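PDB 3W5M: alpha-L-rhamnosidase from Streptomyces avermitilis, which hydrolyses terminal non-reducing alpha-L-rhamnose residues from citrus flavonoids such as naringin, rutin and hesperidin, and from gum arabic. Local coordinates for residues A[11-16]-A[654-659]; A[597-602]-A[959-964]; A[799-804]-A[823-828]. All blocks are in the same frame, centred on the assembly; numbering follows the deposited sequence.

Overall arrangement
The chain starts in the N-terminal immunoglobulin-like domain. Residues 11-16 lie there and meet residues 654-659 of the catalytic domain, which closes contact 1 638 residues later. Residues 597-602 come before that closure but do not find their partner, residues 959-964, until after it, so contacts 1 and 2 cross. They also touch: T654 O lies 2.8 Å from T599 N, probably as a hydrogen bond. Contact 3 is a short loop nested inside contact 2, their centres about 39 Å apart. Contact 1 ties the N-terminal domain to the helical barrel. Contact 2 joins the segment leading into helix 607-622 to the C-terminal sheet. Contact 3 packs the end of helix 783-800 against the loop before helix 829-842.

Contact 1: A[11-16]-A[654-659]; sequences VEYVQR and TMESAR
Y13 and A658 make a CH-pi contact: A658 CB sits over one face of the Y13 ring, 3.5 Å from its centroid. It lies toward the rim, nearest Y13 CZ (3.2 Å). Y13 CG is anti to its own carbonyl carbon (chi1 -68°), which turns the ring toward the helix start. V14 CG1 packs over one face of the R659 guanidinium, toward its rim, 3.5 Å from R659 CZ, and the two side chains cross at about a right angle.

R659 NE and NH2 both donate to E656 OE1 in a side-on salt bridge, each at 3.0 Å and in the guanidinium plane. E656 OE2 accepts from R659 N with an N-H...O angle of 170°, a capping bond at the helix start. One water bridges Y13 O and E656 OE1, donating to both. A leucine in place of R659 would probably leave E656 OE1 without its charged mate and V14 without the flat group it rests on.

Outside the pair, Y13 OH bonds D712, and R659 NH2 bonds S595 O. The type I' turn V11-V14, which begins at the end of strand 10-11, rests on the start of helix 658-671 through Y13 and V14.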
# COMPACT_ATOMS: atom_id res chain seq x y z
N VAL A 11 16.66 17.23 -3.89
CA VAL A 11 17.27 16.82 -2.64
C VAL A 11 16.50 15.58 -2.20
O VAL A 11 15.27 15.60 -2.07
CB VAL A 11 17.18 17.93 -1.58
CG1 VAL A 11 17.83 17.47 -0.27
CG2 VAL A 11 17.88 19.21 -2.06
N GLU A 12 17.20 14.47 -1.98
CA GLU A 12 16.52 13.23 -1.62
C GLU A 12 15.33 12.93 -2.56
O GLU A 12 14.23 12.61 -2.08
CB GLU A 12 16.10 13.23 -0.14
CG GLU A 12 17.26 13.29 0.85
CD GLU A 12 18.06 11.99 0.89
OE1 GLU A 12 17.46 10.89 0.74
OE2 GLU A 12 19.30 12.04 1.07
N TYR A 13 15.59 13.01 -3.87
CA TYR A 13 14.65 12.64 -4.93
C TYR A 13 13.54 13.64 -5.16
O TYR A 13 12.68 13.41 -6.01
CB TYR A 13 14.00 11.26 -4.67
CG TYR A 13 15.00 10.12 -4.77
CD1 TYR A 13 15.29 9.57 -6.00
CD2 TYR A 13 15.62 9.60 -3.64
CE1 TYR A 13 16.19 8.51 -6.11
CE2 TYR A 13 16.53 8.54 -3.74
CZ TYR A 13 16.82 8.01 -4.98
OH TYR A 13 17.69 6.93 -5.14
N VAL A 14 13.50 14.73 -4.41
CA VAL A 14 12.34 15.64 -4.60
C VAL A 14 12.79 17.11 -4.70
O VAL A 14 13.84 17.48 -4.21
CB VAL A 14 11.23 15.47 -3.53
CG1 VAL A 14 10.77 14.01 -3.35
CG2 VAL A 14 11.62 16.07 -2.21
N GLN A 15 11.94 17.95 -5.30
CA GLN A 15 12.19 19.36 -5.33
C GLN A 15 11.64 19.99 -4.06
O GLN A 15 10.48 19.78 -3.70
CB GLN A 15 11.52 19.98 -6.57
CG GLN A 15 12.05 19.44 -7.89
CD GLN A 15 12.09 20.51 -8.96
OE1 GLN A 15 11.07 21.07 -9.35
NE2 GLN A 15 13.29 20.83 -9.41
N ARG A 16 12.47 20.73 -3.34
CA ARG A 16 12.01 21.48 -2.15
C ARG A 16 11.32 20.65 -1.04
O ARG A 16 10.20 20.96 -0.63
CB ARG A 16 11.14 22.68 -2.58
CG ARG A 16 11.83 23.62 -3.56
CD ARG A 16 10.88 24.73 -4.03
NE ARG A 16 9.79 24.13 -4.79
CZ ARG A 16 9.81 23.86 -6.10
NH1 ARG A 16 10.87 24.15 -6.86
NH2 ARG A 16 8.77 23.27 -6.64
N THR A 654 8.51 2.42 -13.95
CA THR A 654 7.25 3.12 -14.20
C THR A 654 6.90 4.24 -13.22
O THR A 654 6.21 5.16 -13.61
CB THR A 654 6.10 2.15 -14.35
OG1 THR A 654 6.31 1.10 -13.42
CG2 THR A 654 6.10 1.54 -15.77
N MET A 655 7.38 4.17 -11.98
CA MET A 655 7.24 5.30 -11.04
C MET A 655 8.57 5.50 -10.33
O MET A 655 9.37 4.56 -10.23
CB MET A 655 6.20 5.01 -9.97
CG MET A 655 4.80 4.82 -10.50
SD MET A 655 3.60 4.40 -9.22
CE MET A 655 3.36 5.97 -8.35
N GLU A 656 8.80 6.72 -9.87
CA GLU A 656 9.92 6.96 -8.96
C GLU A 656 9.63 6.15 -7.69
O GLU A 656 8.74 6.48 -6.91
CB GLU A 656 10.12 8.44 -8.67
CG GLU A 656 11.31 8.71 -7.74
CD GLU A 656 10.94 8.78 -6.26
OE1 GLU A 656 10.17 9.70 -5.89
OE2 GLU A 656 11.41 7.94 -5.44
N SER A 657 10.36 5.05 -7.52
CA SER A 657 10.08 4.08 -6.47
C SER A 657 11.16 4.08 -5.39
O SER A 657 11.06 3.32 -4.43
CB SER A 657 9.92 2.66 -7.07
OG SER A 657 8.79 2.62 -7.95
N ALA A 658 12.14 4.98 -5.51
CA ALA A 658 13.25 5.00 -4.54
C ALA A 658 12.81 5.35 -3.12
O ALA A 658 13.14 4.64 -2.19
CB ALA A 658 14.35 5.95 -5.00
N ARG A 659 12.10 6.46 -2.93
CA ARG A 659 11.71 6.80 -1.58
C ARG A 659 10.75 5.72 -1.03
O ARG A 659 10.84 5.35 0.15
CB ARG A 659 11.00 8.16 -1.56
CG ARG A 659 11.91 9.36 -1.86
CD ARG A 659 11.05 10.64 -1.88
NE ARG A 659 10.14 10.59 -3.02
CZ ARG A 659 8.91 11.11 -3.04
NH1 ARG A 659 8.41 11.73 -1.98
NH2 ARG A 659 8.15 10.97 -4.13
O HOH W 1 10.28 12.33 -6.90

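Contact 2: A[597-602]-A[959-964]; sequences PFTFEF and TFASLH
F600 and F960 form a non-hydrogen-bonded pair in an antiparallel sheet, where strand 600-604 forms an outermost edge beside strand 955-962. The two short segments run 173° apart in direction, close to exactly antiparallel. Next along, E601 and T959 form a hydrogen-bonded pair. E601 N donates to T959 O at 2.9 Å, and T959 N donates back to E601 O at 3.0 Å. A third bond, A961 N to T599 O at 2.9 Å, extends the ladder past the start of strand 600-604. T599 O and T959 O each also take a CA-H...O contact, from F960 CA and F600 CA.

The side chains of F600 and F960 share one face of the sheet and cross at about a right angle. F600 CD2 meets F960 CB at 3.6 Å. F600 CG is anti to its backbone N (chi1 -155°), and the ring turns back over the neighbouring strand, with T959 O over one face near the rim. The CD1 corner of the F960 ring approaches T599 O at 3.3 Å, obliquely. Just before strand 600-604, T599 CB and CG2 both pack against A961 CB, each at 3.9 Å. T599 OG1 bonds Y653 O, and the F600 ring also meets Y653 and Y927.

E601 and T959 point to the opposite face, where T959 OG1 bonds S968 OG. Strand 955-962 ends in an inverse gamma turn at A961, with a weak S962 N to F960 O bond. The segment leading into the helical barrel supplies an edge strand to the antiparallel sheet of the C-terminal beta-sandwich.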
# COMPACT_ATOMS: atom_id res chain seq x y z
N PRO A 597 6.09 10.63 -8.88
CA PRO A 597 5.76 10.81 -10.29
C PRO A 597 5.83 9.50 -11.08
O PRO A 597 6.58 8.58 -10.71
CB PRO A 597 6.87 11.76 -10.81
CG PRO A 597 7.97 11.69 -9.80
CD PRO A 597 7.36 11.30 -8.50
N PHE A 598 5.04 9.42 -12.16
CA PHE A 598 5.22 8.34 -13.13
C PHE A 598 6.43 8.67 -14.00
O PHE A 598 6.65 9.81 -14.35
CB PHE A 598 3.95 8.15 -13.98
CG PHE A 598 2.80 7.64 -13.17
CD1 PHE A 598 1.95 8.53 -12.50
CD2 PHE A 598 2.61 6.26 -13.01
CE1 PHE A 598 0.93 8.03 -11.69
CE2 PHE A 598 1.58 5.77 -12.22
CZ PHE A 598 0.74 6.66 -11.56
N THR A 599 7.24 7.67 -14.31
CA THR A 599 8.54 7.96 -14.90
C THR A 599 8.80 7.17 -16.19
O THR A 599 9.93 7.15 -16.68
CB THR A 599 9.68 7.65 -13.91
OG1 THR A 599 9.50 6.33 -13.39
CG2 THR A 599 9.69 8.68 -12.74
N PHE A 600 7.77 6.55 -16.76
CA PHE A 600 7.97 5.84 -18.03
C PHE A 600 6.79 5.97 -18.96
O PHE A 600 5.71 5.43 -18.69
CB PHE A 600 8.29 4.35 -17.81
CG PHE A 600 9.06 3.73 -18.95
CD1 PHE A 600 8.40 3.22 -20.07
CD2 PHE A 600 10.46 3.66 -18.92
CE1 PHE A 600 9.12 2.66 -21.12
CE2 PHE A 600 11.17 3.10 -19.97
CZ PHE A 600 10.49 2.60 -21.07
N GLU A 601 7.00 6.68 -20.07
CA GLU A 601 5.98 6.78 -21.13
C GLU A 601 6.33 5.74 -22.20
O GLU A 601 7.46 5.70 -22.65
CB GLU A 601 6.01 8.15 -21.77
CG GLU A 601 6.00 9.32 -20.80
CD GLU A 601 4.70 10.08 -20.85
OE1 GLU A 601 3.97 9.91 -21.85
OE2 GLU A 601 4.42 10.85 -19.90
N PHE A 602 5.35 4.94 -22.60
CA PHE A 602 5.58 3.82 -23.51
C PHE A 602 4.40 3.74 -24.46
O PHE A 602 3.25 3.73 -24.01
CB PHE A 602 5.69 2.54 -22.69
CG PHE A 602 5.87 1.28 -23.50
CD1 PHE A 602 7.08 0.98 -24.12
CD2 PHE A 602 4.83 0.36 -23.60
CE1 PHE A 602 7.24 -0.21 -24.84
CE2 PHE A 602 4.98 -0.83 -24.31
CZ PHE A 602 6.19 -1.12 -24.93
N THR A 959 9.81 7.42 -23.15
CA THR A 959 10.67 8.34 -22.40
C THR A 959 10.75 7.85 -20.95
O THR A 959 9.70 7.64 -20.31
CB THR A 959 10.13 9.78 -22.43
OG1 THR A 959 10.04 10.24 -23.79
CG2 THR A 959 11.05 10.72 -21.64
N PHE A 960 11.96 7.65 -20.46
CA PHE A 960 12.21 7.27 -19.09
C PHE A 960 12.79 8.47 -18.35
O PHE A 960 13.78 9.04 -18.78
CB PHE A 960 13.18 6.09 -19.05
CG PHE A 960 13.65 5.73 -17.68
CD1 PHE A 960 12.74 5.44 -16.65
CD2 PHE A 960 15.01 5.65 -17.41
CE1 PHE A 960 13.19 5.09 -15.39
CE2 PHE A 960 15.47 5.32 -16.14
CZ PHE A 960 14.56 5.05 -15.13
N ALA A 961 12.15 8.87 -17.24
CA ALA A 961 12.62 10.01 -16.44
C ALA A 961 13.71 9.51 -15.49
O ALA A 961 13.43 9.20 -14.31
CB ALA A 961 11.46 10.62 -15.66
N SER A 962 14.94 9.39 -15.98
CA SER A 962 16.02 8.91 -15.12
C SER A 962 16.46 10.02 -14.16
O SER A 962 16.12 11.20 -14.36
CB SER A 962 17.22 8.41 -15.96
OG SER A 962 18.05 9.49 -16.32
N LEU A 963 17.28 9.67 -13.16
CA LEU A 963 17.84 10.71 -12.26
C LEU A 963 18.73 11.76 -12.97
O LEU A 963 18.78 12.93 -12.54
CB LEU A 963 18.59 10.12 -11.05
CG LEU A 963 17.83 9.09 -10.19
CD1 LEU A 963 18.58 8.81 -8.89
CD2 LEU A 963 16.42 9.58 -9.88
N HIS A 964 19.38 11.36 -14.08
CA HIS A 964 20.19 12.28 -14.87
C HIS A 964 19.34 13.12 -15.84
O HIS A 964 19.87 14.01 -16.48
CB HIS A 964 21.25 11.51 -15.64
CG HIS A 964 22.23 10.79 -14.75
ND1 HIS A 964 23.34 11.40 -14.22
CD2 HIS A 964 22.26 9.51 -14.32
CE1 HIS A 964 24.02 10.52 -13.49
NE2 HIS A 964 23.38 9.37 -13.53

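Contact 3: A[799-804]-A[823-828]; sequences AYVASD and LVPDAL
V801 and P825 meet at the surface of the helical catalytic domain, where helix 783-800 has just ended and the loop toward helix 829-842 passes by. V801 is the first residue to leave helical geometry, and its side chain points toward the loop. Its CG1 lies 3.9 Å from P825 CD, and the two side chains slide past each other in opposite directions. V801 CG1 is anti to the backbone N (chi1 -176°), which places this methyl against the proline ring. The same methyl comes within 4.4 Å of L828 CD1.

The two L828 methyls rest mainly on the backbone of the opposing segment. CD1 approaches A802 O at 3.7 Å. CD2 approaches S803 O at 3.4 Å and D804 C at 3.8 Å. No hydrogen bond crosses the contact. Within the loop, L828 N donates to P825 O at 2.8 Å. L828 sits at the N-cap position of helix 829-842.

V801 also touches F796, and L823 O accepts from Q797 NE2; F796 and Q797 lie on helix 783-800. This is side-chain packing, methyl on ring and methyl on backbone, between a helix end and the loop entering another helix of the (alpha/alpha)6-barrel fold.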
# COMPACT_ATOMS: atom_id res chain seq x y z
N ALA A 799 23.36 -31.45 -7.75
CA ALA A 799 22.11 -32.00 -7.23
C ALA A 799 21.00 -32.00 -8.25
O ALA A 799 20.21 -32.95 -8.29
CB ALA A 799 21.68 -31.25 -5.95
N TYR A 800 20.94 -30.97 -9.10
CA TYR A 800 19.76 -30.75 -9.93
C TYR A 800 19.95 -30.66 -11.43
O TYR A 800 18.95 -30.65 -12.18
CB TYR A 800 18.97 -29.51 -9.42
CG TYR A 800 18.88 -29.37 -7.91
CD1 TYR A 800 18.16 -30.29 -7.12
CD2 TYR A 800 19.49 -28.29 -7.25
CE1 TYR A 800 18.08 -30.14 -5.74
CE2 TYR A 800 19.42 -28.13 -5.88
CZ TYR A 800 18.71 -29.04 -5.13
OH TYR A 800 18.66 -28.86 -3.76
N VAL A 801 21.20 -30.60 -11.90
CA VAL A 801 21.46 -30.44 -13.32
C VAL A 801 22.11 -31.72 -13.85
O VAL A 801 23.16 -32.13 -13.36
CB VAL A 801 22.37 -29.22 -13.62
CG1 VAL A 801 22.53 -29.04 -15.12
CG2 VAL A 801 21.80 -27.94 -13.02
N ALA A 802 21.45 -32.33 -14.83
CA ALA A 802 21.91 -33.57 -15.45
C ALA A 802 22.85 -33.34 -16.65
O ALA A 802 22.92 -32.24 -17.22
CB ALA A 802 20.70 -34.40 -15.87
N SER A 803 23.53 -34.41 -17.07
CA SER A 803 24.55 -34.34 -18.12
C SER A 803 24.06 -33.80 -19.43
O SER A 803 24.86 -33.24 -20.20
CB SER A 803 25.18 -35.72 -18.35
OG SER A 803 25.96 -36.04 -17.22
N ASP A 804 22.77 -33.95 -19.71
CA ASP A 804 22.18 -33.43 -20.94
C ASP A 804 21.55 -32.05 -20.73
O ASP A 804 20.89 -31.54 -21.63
CB ASP A 804 21.17 -34.41 -21.53
CG ASP A 804 20.08 -34.83 -20.53
OD1 ASP A 804 19.97 -34.23 -19.43
OD2 ASP A 804 19.35 -35.79 -20.84
N LEU A 823 23.11 -20.53 -13.09
CA LEU A 823 23.32 -21.75 -12.34
C LEU A 823 23.64 -22.96 -13.24
O LEU A 823 24.30 -23.87 -12.79
CB LEU A 823 22.17 -22.05 -11.39
CG LEU A 823 21.97 -20.94 -10.33
CD1 LEU A 823 20.69 -21.15 -9.54
CD2 LEU A 823 23.14 -20.80 -9.37
N VAL A 824 23.20 -22.93 -14.50
CA VAL A 824 23.50 -24.01 -15.46
C VAL A 824 24.99 -23.92 -15.82
O VAL A 824 25.47 -22.84 -16.15
CB VAL A 824 22.69 -23.84 -16.77
CG1 VAL A 824 22.92 -25.01 -17.70
CG2 VAL A 824 21.19 -23.71 -16.50
N PRO A 825 25.73 -25.04 -15.79
CA PRO A 825 27.10 -24.94 -16.35
C PRO A 825 27.06 -24.35 -17.77
O PRO A 825 26.14 -24.65 -18.54
CB PRO A 825 27.60 -26.39 -16.36
CG PRO A 825 26.69 -27.14 -15.43
CD PRO A 825 25.36 -26.43 -15.45
N ASP A 826 28.05 -23.52 -18.13
CA ASP A 826 28.01 -22.82 -19.41
C ASP A 826 27.92 -23.73 -20.60
O ASP A 826 27.28 -23.40 -21.58
CB ASP A 826 29.17 -21.85 -19.56
CG ASP A 826 28.97 -20.63 -18.70
OD1 ASP A 826 29.34 -20.71 -17.52
OD2 ASP A 826 28.40 -19.62 -19.20
N ALA A 827 28.57 -24.89 -20.50
CA ALA A 827 28.54 -25.91 -21.55
C ALA A 827 27.13 -26.39 -21.84
O ALA A 827 26.87 -26.90 -22.93
CB ALA A 827 29.41 -27.11 -21.16
N LEU A 828 26.22 -26.19 -20.88
CA LEU A 828 24.87 -26.75 -20.97
C LEU A 828 23.77 -25.71 -21.09
O LEU A 828 22.61 -26.06 -21.05
CB LEU A 828 24.62 -27.64 -19.75
CG LEU A 828 25.32 -29.00 -19.80
CD1 LEU A 828 25.33 -29.67 -18.44
CD2 LEU A 828 24.64 -29.87 -20.87